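Local structure of divalent ion tolerance protein CutA1 (Ehrlichia chaffeensis, 4IYQ) at residues A[26-37]-A[98-109]; A[47-55]-A[119-127]. The protein probably takes part in tolerance to divalent metal ions and may bind copper. All blocks are in the same frame, centred on the assembly; numbering follows the deposited sequence.

Contact 1 of 2, residues A[26-37]-A[98-109]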
# COMPACT_ATOMS: atom_id res chain seq x y z
N SER A 26 -8.74 -10.19 2.38
CA SER A 26 -8.53 -9.24 1.30
C SER A 26 -8.30 -7.81 1.83
O SER A 26 -8.76 -7.45 2.92
CB SER A 26 -9.73 -9.25 0.36
OG SER A 26 -9.99 -10.54 -0.17
N LEU A 27 -7.58 -7.00 1.08
CA LEU A 27 -7.41 -5.60 1.45
C LEU A 27 -8.22 -4.72 0.49
O LEU A 27 -8.23 -4.94 -0.73
CB LEU A 27 -5.94 -5.22 1.42
CG LEU A 27 -4.96 -6.05 2.23
CD1 LEU A 27 -3.56 -5.50 2.02
CD2 LEU A 27 -5.31 -6.11 3.71
N LEU A 28 -8.89 -3.71 1.03
CA LEU A 28 -9.53 -2.72 0.19
C LEU A 28 -8.86 -1.37 0.39
O LEU A 28 -8.56 -0.96 1.52
CB LEU A 28 -11.03 -2.62 0.47
CG LEU A 28 -11.91 -3.63 -0.27
CD1 LEU A 28 -11.73 -5.03 0.29
CD2 LEU A 28 -13.37 -3.24 -0.25
N TYR A 29 -8.65 -0.67 -0.71
CA TYR A 29 -8.03 0.64 -0.70
C TYR A 29 -8.97 1.67 -1.31
O TYR A 29 -9.54 1.45 -2.37
CB TYR A 29 -6.71 0.57 -1.48
CG TYR A 29 -5.95 1.86 -1.63
CD1 TYR A 29 -4.97 2.21 -0.72
CD2 TYR A 29 -6.19 2.72 -2.71
CE1 TYR A 29 -4.24 3.38 -0.86
CE2 TYR A 29 -5.47 3.90 -2.86
CZ TYR A 29 -4.49 4.23 -1.92
OH TYR A 29 -3.75 5.38 -2.04
N THR A 30 -9.11 2.81 -0.63
CA THR A 30 -9.93 3.90 -1.15
C THR A 30 -9.38 5.23 -0.64
O THR A 30 -8.56 5.27 0.29
CB THR A 30 -11.45 3.75 -0.74
OG1 THR A 30 -12.27 4.64 -1.51
CG2 THR A 30 -11.66 4.05 0.75
N THR A 31 -9.80 6.33 -1.26
CA THR A 31 -9.38 7.64 -0.80
C THR A 31 -10.60 8.54 -0.51
O THR A 31 -11.66 8.33 -1.07
CB THR A 31 -8.44 8.32 -1.83
OG1 THR A 31 -9.15 8.48 -3.06
CG2 THR A 31 -7.24 7.45 -2.10
N THR A 32 -10.44 9.53 0.36
CA THR A 32 -11.53 10.41 0.76
C THR A 32 -11.05 11.85 0.80
O THR A 32 -9.86 12.10 0.96
CB THR A 32 -12.10 10.04 2.14
OG1 THR A 32 -11.03 10.06 3.10
CG2 THR A 32 -12.72 8.65 2.12
N PRO A 33 -11.96 12.81 0.61
CA PRO A 33 -11.52 14.21 0.64
C PRO A 33 -11.07 14.69 2.03
O PRO A 33 -10.20 15.53 2.11
CB PRO A 33 -12.76 14.98 0.17
CG PRO A 33 -13.91 14.05 0.35
CD PRO A 33 -13.36 12.67 0.16
N THR A 34 -11.66 14.17 3.10
CA THR A 34 -11.27 14.59 4.44
C THR A 34 -11.00 13.40 5.34
O THR A 34 -11.37 12.27 5.02
CB THR A 34 -12.37 15.42 5.10
OG1 THR A 34 -13.36 14.53 5.66
CG2 THR A 34 -13.02 16.37 4.08
N TYR A 35 -10.37 13.65 6.49
CA TYR A 35 -10.22 12.62 7.50
C TYR A 35 -11.58 12.14 8.03
O TYR A 35 -11.78 10.94 8.22
CB TYR A 35 -9.35 13.11 8.67
CG TYR A 35 -9.25 12.12 9.81
CD1 TYR A 35 -8.34 11.06 9.76
CD2 TYR A 35 -10.07 12.24 10.93
CE1 TYR A 35 -8.26 10.14 10.80
CE2 TYR A 35 -9.99 11.33 11.97
CZ TYR A 35 -9.08 10.28 11.90
OH TYR A 35 -9.00 9.38 12.93
N GLU A 36 -12.49 13.07 8.26
CA GLU A 36 -13.81 12.74 8.81
C GLU A 36 -14.55 11.76 7.91
O GLU A 36 -15.14 10.80 8.40
CB GLU A 36 -14.65 14.01 9.02
N ASP A 37 -14.48 11.98 6.60
CA ASP A 37 -15.08 11.06 5.65
C ASP A 37 -14.51 9.64 5.79
O ASP A 37 -15.26 8.66 5.74
CB ASP A 37 -14.86 11.55 4.22
CG ASP A 37 -15.72 12.76 3.88
OD1 ASP A 37 -16.96 12.69 4.03
OD2 ASP A 37 -15.14 13.79 3.45
N HIS A 98 -19.92 6.74 -0.20
CA HIS A 98 -18.76 7.58 -0.51
C HIS A 98 -19.16 8.98 -0.98
O HIS A 98 -20.09 9.14 -1.78
CB HIS A 98 -17.90 6.90 -1.57
CG HIS A 98 -16.45 7.23 -1.48
ND1 HIS A 98 -15.94 8.46 -1.84
CD2 HIS A 98 -15.39 6.50 -1.05
CE1 HIS A 98 -14.63 8.47 -1.64
NE2 HIS A 98 -14.27 7.30 -1.17
N PRO A 99 -18.45 10.00 -0.50
CA PRO A 99 -18.70 11.38 -0.97
C PRO A 99 -18.46 11.57 -2.47
O PRO A 99 -19.17 12.36 -3.11
CB PRO A 99 -17.71 12.22 -0.16
CG PRO A 99 -16.71 11.22 0.43
CD PRO A 99 -17.46 9.94 0.59
N TYR A 100 -17.50 10.85 -3.04
CA TYR A 100 -17.22 10.95 -4.47
C TYR A 100 -18.22 10.16 -5.30
O TYR A 100 -18.63 9.07 -4.91
CB TYR A 100 -15.80 10.44 -4.80
CG TYR A 100 -14.64 11.23 -4.24
CD1 TYR A 100 -14.77 12.58 -3.90
CD2 TYR A 100 -13.40 10.62 -4.04
CE1 TYR A 100 -13.69 13.29 -3.37
CE2 TYR A 100 -12.31 11.33 -3.52
CZ TYR A 100 -12.47 12.66 -3.19
OH TYR A 100 -11.39 13.35 -2.67
N ASP A 101 -18.59 10.70 -6.46
CA ASP A 101 -19.40 9.96 -7.43
C ASP A 101 -18.61 8.81 -8.01
O ASP A 101 -19.13 7.72 -8.22
CB ASP A 101 -19.86 10.88 -8.56
CG ASP A 101 -20.81 11.94 -8.07
OD1 ASP A 101 -20.56 13.14 -8.36
OD2 ASP A 101 -21.81 11.59 -7.41
N THR A 102 -17.33 9.06 -8.29
CA THR A 102 -16.45 8.03 -8.81
C THR A 102 -15.27 7.81 -7.87
O THR A 102 -14.19 8.32 -8.10
CB THR A 102 -15.91 8.40 -10.19
OG1 THR A 102 -17.01 8.81 -11.02
CG2 THR A 102 -15.20 7.19 -10.82
N PRO A 103 -15.49 7.04 -6.80
CA PRO A 103 -14.39 6.75 -5.89
C PRO A 103 -13.49 5.62 -6.41
O PRO A 103 -13.96 4.78 -7.18
CB PRO A 103 -15.11 6.32 -4.61
CG PRO A 103 -16.35 5.65 -5.13
CD PRO A 103 -16.76 6.44 -6.34
N ALA A 104 -12.22 5.63 -6.02
CA ALA A 104 -11.36 4.47 -6.24
C ALA A 104 -11.62 3.48 -5.11
O ALA A 104 -11.31 3.75 -3.96
CB ALA A 104 -9.88 4.88 -6.27
N ILE A 105 -12.19 2.33 -5.44
CA ILE A 105 -12.33 1.26 -4.45
C ILE A 105 -11.68 0.03 -5.00
O ILE A 105 -12.23 -0.65 -5.86
CB ILE A 105 -13.78 0.98 -4.13
CG1 ILE A 105 -14.51 2.30 -3.82
CG2 ILE A 105 -13.87 0.02 -2.96
CD1 ILE A 105 -16.03 2.15 -3.85
N ILE A 106 -10.49 -0.25 -4.50
CA ILE A 106 -9.57 -1.21 -5.10
C ILE A 106 -9.26 -2.37 -4.16
O ILE A 106 -8.96 -2.16 -2.99
CB ILE A 106 -8.27 -0.50 -5.50
CG1 ILE A 106 -8.59 0.62 -6.51
CG2 ILE A 106 -7.25 -1.49 -6.04
CD1 ILE A 106 -7.40 1.51 -6.82
N THR A 107 -9.33 -3.59 -4.68
CA THR A 107 -9.14 -4.79 -3.90
C THR A 107 -7.80 -5.45 -4.19
O THR A 107 -7.48 -5.76 -5.34
CB THR A 107 -10.24 -5.83 -4.17
OG1 THR A 107 -11.52 -5.23 -3.95
CG2 THR A 107 -10.07 -7.04 -3.25
N ILE A 108 -7.04 -5.71 -3.14
CA ILE A 108 -5.80 -6.43 -3.30
C ILE A 108 -5.90 -7.69 -2.44
O ILE A 108 -6.23 -7.59 -1.27
CB ILE A 108 -4.58 -5.57 -2.90
CG1 ILE A 108 -4.32 -4.52 -3.97
CG2 ILE A 108 -3.33 -6.40 -2.74
CD1 ILE A 108 -3.49 -3.38 -3.45
N ASP A 109 -5.65 -8.85 -3.05
CA ASP A 109 -5.66 -10.11 -2.33
C ASP A 109 -4.23 -10.50 -1.99
O ASP A 109 -3.46 -10.88 -2.87
CB ASP A 109 -6.32 -11.23 -3.16
CG ASP A 109 -7.85 -11.21 -3.07
OD1 ASP A 109 -8.40 -10.89 -2.00
OD2 ASP A 109 -8.52 -11.55 -4.06
O HOH W 1 -11.44 7.73 -3.85
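H98 meets T31 with the edge of its ring. T31 O lies near the ring plane, 2.8 Å from H98 NE2, but the N-H points well off it (123°) and the bond is weak. P103 CB covers one face, over the ring centre. On the other nitrogen, H98 ND1 accepts Y100 N almost in the ring plane, at 3.1 Å. The Y100 N bond, with the weak one to T31 O and the proline on one face, probably restricts rotation of the ring. Water 1 sits at the edge of the Y100 ring and joins T31 O to A104 N. P33 leans obliquely on that ring, with P33 CD 3.5 Å from Y100 CZ, while Y100 OH bonds to E75. T30 holds OG1 anti to its backbone N (chi1 -166°), which carries it to A104 O at 2.8 Å. Beyond this the two segments pair as antiparallel strands. L27 with I108 and Y29 with I106 are hydrogen-bonded pairs. L28 and T107 lie side by side on the opposite face, toward helix 87-97. Y29 OH reaches N55 of the second subunit. Strand 105-108 borders the chain's antiparallel sheet, ordered 53-66, 69-83, 25-32, 105-108, part of the ferredoxin-like fold of CutA proteins.

Contact 2 of 2, residues A[47-55]-A[119-127]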
# COMPACT_ATOMS: atom_id res chain seq x y z
N GLU A 47 -19.36 -1.23 11.92
CA GLU A 47 -20.58 -1.54 12.63
C GLU A 47 -21.40 -2.55 11.84
O GLU A 47 -22.25 -3.23 12.40
CB GLU A 47 -21.38 -0.28 12.99
CG GLU A 47 -22.05 0.47 11.88
CD GLU A 47 -22.93 1.60 12.44
OE1 GLU A 47 -23.66 2.26 11.64
OE2 GLU A 47 -22.89 1.82 13.68
N ASN A 48 -21.15 -2.66 10.53
CA ASN A 48 -21.83 -3.67 9.72
C ASN A 48 -21.05 -4.98 9.65
O ASN A 48 -21.41 -5.87 8.88
CB ASN A 48 -22.09 -3.18 8.29
CG ASN A 48 -23.25 -2.19 8.21
OD1 ASN A 48 -24.41 -2.59 8.14
ND2 ASN A 48 -22.94 -0.90 8.16
N LYS A 49 -19.97 -5.07 10.42
CA LYS A 49 -19.14 -6.27 10.43
C LYS A 49 -18.66 -6.64 9.03
O LYS A 49 -18.52 -7.82 8.71
CB LYS A 49 -19.90 -7.45 11.06
CG LYS A 49 -20.12 -7.29 12.54
CD LYS A 49 -20.91 -8.44 13.11
CE LYS A 49 -20.14 -9.74 13.11
NZ LYS A 49 -19.88 -10.23 14.50
N LEU A 50 -18.48 -5.62 8.18
CA LEU A 50 -18.01 -5.83 6.81
C LEU A 50 -16.49 -5.77 6.70
O LEU A 50 -15.91 -6.28 5.74
CB LEU A 50 -18.63 -4.80 5.86
CG LEU A 50 -20.06 -5.02 5.37
CD1 LEU A 50 -20.55 -3.78 4.65
CD2 LEU A 50 -20.05 -6.19 4.43
N ILE A 51 -15.85 -5.11 7.67
CA ILE A 51 -14.40 -5.12 7.81
C ILE A 51 -14.02 -5.38 9.28
O ILE A 51 -14.86 -5.27 10.17
CB ILE A 51 -13.76 -3.79 7.36
CG1 ILE A 51 -14.21 -2.65 8.28
CG2 ILE A 51 -14.09 -3.53 5.90
CD1 ILE A 51 -13.39 -1.40 8.18
N ALA A 52 -12.75 -5.71 9.50
CA ALA A 52 -12.19 -5.95 10.83
C ALA A 52 -11.41 -4.74 11.34
O ALA A 52 -11.28 -4.51 12.54
CB ALA A 52 -11.26 -7.19 10.79
N CYS A 53 -10.85 -3.98 10.41
CA CYS A 53 -10.14 -2.77 10.77
C CYS A 53 -9.85 -1.89 9.57
O CYS A 53 -9.89 -2.32 8.42
CB CYS A 53 -8.84 -3.13 11.50
SG CYS A 53 -7.73 -4.18 10.57
N ALA A 54 -9.49 -0.65 9.87
CA ALA A 54 -9.10 0.33 8.87
C ALA A 54 -7.80 1.00 9.27
O ALA A 54 -7.61 1.36 10.43
CB ALA A 54 -10.21 1.38 8.70
N ASN A 55 -6.92 1.19 8.30
CA ASN A 55 -5.75 2.02 8.51
C ASN A 55 -5.90 3.31 7.72
O ASN A 55 -5.99 3.29 6.49
CB ASN A 55 -4.45 1.29 8.11
CG ASN A 55 -4.16 0.10 9.00
OD1 ASN A 55 -4.65 0.01 10.13
ND2 ASN A 55 -3.35 -0.81 8.50
N GLN A 119 -7.42 -15.48 11.57
CA GLN A 119 -8.41 -15.90 12.54
C GLN A 119 -9.18 -14.69 13.09
O GLN A 119 -10.43 -14.68 13.16
CB GLN A 119 -7.72 -16.65 13.68
CG GLN A 119 -8.68 -17.12 14.77
CD GLN A 119 -9.49 -18.33 14.35
OE1 GLN A 119 -10.67 -18.21 13.98
NE2 GLN A 119 -8.88 -19.51 14.42
N TRP A 120 -8.42 -13.67 13.46
CA TRP A 120 -8.99 -12.48 14.05
C TRP A 120 -9.91 -11.76 13.06
O TRP A 120 -11.05 -11.43 13.40
CB TRP A 120 -7.88 -11.55 14.53
CG TRP A 120 -8.43 -10.32 15.09
CD1 TRP A 120 -9.05 -10.18 16.28
CD2 TRP A 120 -8.42 -9.02 14.49
NE1 TRP A 120 -9.44 -8.88 16.48
CE2 TRP A 120 -9.06 -8.14 15.39
CE3 TRP A 120 -7.94 -8.50 13.28
CZ2 TRP A 120 -9.23 -6.78 15.13
CZ3 TRP A 120 -8.11 -7.15 13.01
CH2 TRP A 120 -8.75 -6.30 13.94
N VAL A 121 -9.44 -11.60 11.83
CA VAL A 121 -10.23 -10.91 10.81
C VAL A 121 -11.52 -11.67 10.56
O VAL A 121 -12.60 -11.06 10.50
CB VAL A 121 -9.43 -10.74 9.49
CG1 VAL A 121 -10.31 -10.18 8.39
CG2 VAL A 121 -8.20 -9.84 9.73
N ASN A 122 -11.41 -12.99 10.50
CA ASN A 122 -12.58 -13.86 10.39
C ASN A 122 -13.57 -13.72 11.55
O ASN A 122 -14.77 -13.53 11.30
CB ASN A 122 -12.13 -15.33 10.26
CG ASN A 122 -11.81 -15.71 8.81
OD1 ASN A 122 -12.65 -16.25 8.11
ND2 ASN A 122 -10.61 -15.36 8.35
N ASP A 123 -13.08 -13.77 12.79
CA ASP A 123 -13.95 -13.67 13.96
C ASP A 123 -14.65 -12.31 14.06
O ASP A 123 -15.80 -12.21 14.51
CB ASP A 123 -13.16 -13.95 15.24
CG ASP A 123 -12.56 -15.37 15.27
OD1 ASP A 123 -12.98 -16.24 14.46
OD2 ASP A 123 -11.67 -15.61 16.12
N CYS A 124 -13.96 -11.25 13.64
CA CYS A 124 -14.51 -9.92 13.69
C CYS A 124 -15.64 -9.74 12.67
O CYS A 124 -16.55 -8.95 12.89
CB CYS A 124 -13.43 -8.89 13.38
SG CYS A 124 -12.27 -8.59 14.70
N THR A 125 -15.58 -10.45 11.55
CA THR A 125 -16.51 -10.16 10.47
C THR A 125 -17.58 -11.21 10.21
O THR A 125 -18.52 -10.98 9.46
CB THR A 125 -15.74 -9.94 9.16
OG1 THR A 125 -14.93 -11.08 8.89
CG2 THR A 125 -14.89 -8.68 9.26
N ALA A 126 -17.45 -12.36 10.86
CA ALA A 126 -18.43 -13.43 10.70
C ALA A 126 -19.73 -13.17 11.46
O ALA A 126 -19.72 -12.79 12.63
CB ALA A 126 -17.83 -14.76 11.17
N LEU A 127 -20.84 -13.37 10.77
CA LEU A 127 -22.15 -13.30 11.39
C LEU A 127 -22.29 -14.45 12.41
O LEU A 127 -21.81 -15.57 12.19
CB LEU A 127 -23.24 -13.35 10.33
CG LEU A 127 -23.19 -12.12 9.41
CD1 LEU A 127 -24.29 -12.19 8.38
CD2 LEU A 127 -23.23 -10.82 10.18
OXT LEU A 127 -22.87 -14.29 13.49
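A52 and K49 pack against the last turns of helix 115-125, where the chain runs from helix 35-47 into strand 53-66. The contact is apolar around A52, with K49 over the carbonyls at the helix end. No clear hydrogen bond crosses it. A52 CB points into the helix and touches C124 CB at 3.8 Å, as well as W120 and V121. C53 SG comes to the rim of the indole in its plane, 5.1 Å from the centroid of the W120 six-membered ring and 88° off the ring normal. This is a sulfur-aromatic contact at the edge. C124 SG lies over one face of the same indole, offset toward the rim. K49 has positive phi and is the C' residue of a Schellman motif that ends helix 35-47, with L50 N bonded to L45 O and K49 N to L46 O. The K49 side chain bends at chi3 (69°) and chi4 (115°), with K49 CE 3.7 Å from C124 O. T125 turns its methyl to the backbone of I51, CG2 3.4 Å from I51 C, and its hydroxyl back to its own helix, OG1 donating to V121 O at 2.8 Å. W120 also packs on T102 of the third subunit, and a strand of that subunit pairs with residues 53-55.

How the contacts relate
Contacts 1 and 2 do not touch. Their centres are about 17 Å apart and their nearest atoms about 6 Å. Along the chain their segments alternate, and helix 35-47 links strand 25-32 of contact 1 to strand 53-66 of contact 2. The centre of contact 1 is about 5 Å from the chain centre, and that of contact 2 about 12 Å. Their outer strands, 105-108 and 53-66, form the two borders of the sheet within the chain. Both borders pair with other subunits, I106 and T107 of strand 105-108 with the second and 53-55 with the third. A calcium ion lies about 3 Å from the side chain of D109 in contact 1; the side chain of V121 in contact 2 is about 13 Å from a calcium ion.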